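Local coordinates for beta-L-arabinobiosidase (Bacteroides thetaiotaomicron, PDB 5MQR), which probably hydrolyses glycosidic bonds of plant pectin side chains, combining a sialidase-like region with a second glycoside hydrolase domain, at residues 925-930 with 998-1003. Residues are numbered along the deposited sequence; the frame is centred on the assembly and turned at random.
Sequences AERRHP and LDEVTG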
loop_
_atom_site.group_PDB
_atom_site.type_symbol
_atom_site.label_atom_id
_atom_site.label_comp_id
_atom_site.label_asym_id
_atom_site.label_seq_id
_atom_site.Cartn_x
_atom_site.Cartn_y
_atom_site.Cartn_z
ATOM N N ALA A 925 -24.194 -34.007 -12.886
ATOM C CA ALA A 925 -25.582 -34.319 -13.185
ATOM C C ALA A 925 -26.392 -34.115 -11.928
ATOM O O ALA A 925 -25.880 -34.253 -10.805
ATOM C CB ALA A 925 -25.717 -35.761 -13.666
ATOM N N GLU A 926 -27.650 -33.762 -12.099
ATOM C CA GLU A 926 -28.487 -33.470 -10.947
ATOM C C GLU A 926 -28.605 -34.703 -10.045
ATOM O O GLU A 926 -28.867 -35.806 -10.512
ATOM C CB GLU A 926 -29.862 -32.954 -11.389
ATOM C CG GLU A 926 -30.658 -33.934 -12.246
ATOM C CD GLU A 926 -31.957 -33.376 -12.742
ATOM O OE1 GLU A 926 -32.513 -32.444 -12.118
ATOM O OE2 GLU A 926 -32.426 -33.900 -13.772
ATOM N N ARG A 927 -28.428 -34.502 -8.747
ATOM C CA ARG A 927 -28.396 -35.615 -7.790
ATOM C C ARG A 927 -29.729 -36.383 -7.670
ATOM O O ARG A 927 -29.725 -37.577 -7.342
ATOM C CB ARG A 927 -27.918 -35.110 -6.440
ATOM C CG ARG A 927 -26.475 -34.632 -6.511
ATOM C CD ARG A 927 -26.019 -34.012 -5.211
ATOM N NE ARG A 927 -25.770 -35.022 -4.190
ATOM C CZ ARG A 927 -25.727 -34.798 -2.873
ATOM N NH1 ARG A 927 -25.922 -33.581 -2.355
ATOM N NH2 ARG A 927 -25.491 -35.813 -2.054
ATOM N N ARG A 928 -30.849 -35.706 -7.959
ATOM C CA ARG A 928 -32.189 -36.329 -7.989
ATOM C C ARG A 928 -32.433 -37.342 -9.101
ATOM O O ARG A 928 -33.411 -38.086 -9.046
ATOM C CB ARG A 928 -33.288 -35.256 -8.104
ATOM C CG ARG A 928 -33.316 -34.476 -9.425
ATOM C CD ARG A 928 -34.551 -33.591 -9.497
ATOM N NE ARG A 928 -34.483 -32.499 -8.531
ATOM C CZ ARG A 928 -33.787 -31.371 -8.693
ATOM N NH1 ARG A 928 -33.074 -31.140 -9.798
ATOM N NH2 ARG A 928 -33.809 -30.449 -7.743
ATOM N N HIS A 929 -31.604 -37.343 -10.138
ATOM C CA HIS A 929 -31.905 -38.159 -11.285
ATOM C C HIS A 929 -31.676 -39.650 -10.974
ATOM O O HIS A 929 -30.630 -40.015 -10.420
ATOM C CB HIS A 929 -31.120 -37.724 -12.516
ATOM C CG HIS A 929 -31.709 -38.236 -13.783
ATOM N ND1 HIS A 929 -31.356 -39.450 -14.312
ATOM C CD2 HIS A 929 -32.660 -37.728 -14.598
ATOM C CE1 HIS A 929 -32.057 -39.675 -15.408
ATOM N NE2 HIS A 929 -32.853 -38.641 -15.608
ATOM N N PRO A 930 -32.664 -40.512 -11.314
ATOM C CA PRO A 930 -32.526 -41.933 -10.963
ATOM C C PRO A 930 -31.314 -42.638 -11.576
ATOM O O PRO A 930 -30.863 -43.633 -11.033
ATOM C CB PRO A 930 -33.839 -42.571 -11.485
ATOM C CG PRO A 930 -34.797 -41.435 -11.697
ATOM C CD PRO A 930 -33.963 -40.215 -11.960
ATOM N N LEU A 998 -13.670 -36.856 -8.755
ATOM C CA LEU A 998 -13.820 -37.283 -7.360
ATOM C C LEU A 998 -15.269 -37.511 -6.942
ATOM O O LEU A 998 -16.214 -37.006 -7.559
ATOM C CB LEU A 998 -13.182 -36.237 -6.427
ATOM C CG LEU A 998 -13.844 -34.858 -6.496
ATOM C CD1 LEU A 998 -14.191 -34.354 -5.109
ATOM C CD2 LEU A 998 -13.024 -33.816 -7.244
ATOM N N ASP A 999 -15.408 -38.249 -5.856
ATOM C CA ASP A 999 -16.691 -38.566 -5.266
ATOM C C ASP A 999 -17.307 -37.311 -4.632
ATOM O O ASP A 999 -16.656 -36.623 -3.850
ATOM C CB ASP A 999 -16.507 -39.674 -4.229
ATOM C CG ASP A 999 -17.816 -40.191 -3.699
ATOM O OD1 ASP A 999 -18.550 -39.427 -3.031
ATOM O OD2 ASP A 999 -18.134 -41.356 -3.969
ATOM N N GLU A 1000 -18.551 -37.015 -5.004
ATOM C CA GLU A 1000 -19.220 -35.774 -4.612
ATOM C C GLU A 1000 -19.570 -35.692 -3.120
ATOM O O GLU A 1000 -19.644 -34.584 -2.556
ATOM C CB GLU A 1000 -20.480 -35.525 -5.476
ATOM C CG GLU A 1000 -21.745 -36.324 -5.111
ATOM C CD GLU A 1000 -21.725 -37.819 -5.474
ATOM O OE1 GLU A 1000 -20.813 -38.283 -6.216
ATOM O OE2 GLU A 1000 -22.660 -38.544 -5.029
ATOM N N VAL A 1001 -19.808 -36.857 -2.508
ATOM C CA VAL A 1001 -20.127 -36.970 -1.068
ATOM C C VAL A 1001 -18.869 -37.130 -0.195
ATOM O O VAL A 1001 -18.799 -36.534 0.886
ATOM C CB VAL A 1001 -21.085 -38.153 -0.788
ATOM C CG1 VAL A 1001 -21.346 -38.363 0.716
ATOM C CG2 VAL A 1001 -22.404 -37.959 -1.527
ATOM N N THR A 1002 -17.916 -37.957 -0.645
ATOM C CA THR A 1002 -16.781 -38.359 0.202
ATOM C C THR A 1002 -15.529 -37.618 -0.078
ATOM O O THR A 1002 -14.654 -37.652 0.734
ATOM C CB THR A 1002 -16.417 -39.853 0.117
ATOM O OG1 THR A 1002 -15.893 -40.169 -1.175
ATOM C CG2 THR A 1002 -17.627 -40.692 0.391
ATOM N N GLY A 1003 -15.424 -36.985 -1.231
ATOM C CA GLY A 1003 -14.212 -36.275 -1.616
ATOM C C GLY A 1003 -13.110 -37.173 -2.174
ATOM O O GLY A 1003 -12.054 -36.677 -2.566
HETATM O O HOH W 1 -25.142 -37.590 -4.487
#
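The opposite charges of Arg927 and Glu1000 do not meet directly: a single water stands between them. It accepts from Arg927 NE at 2.7 Å, lying at the edge of the guanidinium and in its plane, and donates to Glu1000 OE2, also at 2.7 Å. Arg927 NE and Glu1000 OE2 are themselves 4.8 Å apart. The rest of the meeting is slight. Arg927 NH2 comes to 3.8 Å from Val1001 CG2, the two side chains crossing at about a right angle, and the bend at chi3 (75°) turns the guanidinium out of line with the extended start of its chain. Each charged end has a further partner: Arg927 NH1 bonds to the carbonyl of Ser917, while Glu1000 OE1 forms a salt bridge with Arg933, which also pairs with Asp999. Within 998-1003, Asp999 OD1 takes two backbone N-H groups, that of Val1001 nearly along the C-O axis of the Asp999 carboxylate, closing an Asx turn, and that of Thr1002 from above the carboxylate plane, completing an Asx motif. In 925-930, Arg927 sits in a type I turn from Glu926 to His929. This is a water bridge between an arginine and a glutamate, joining a beta turn to an Asx turn, between two loops of the MGH1-like glycoside hydrolase domain.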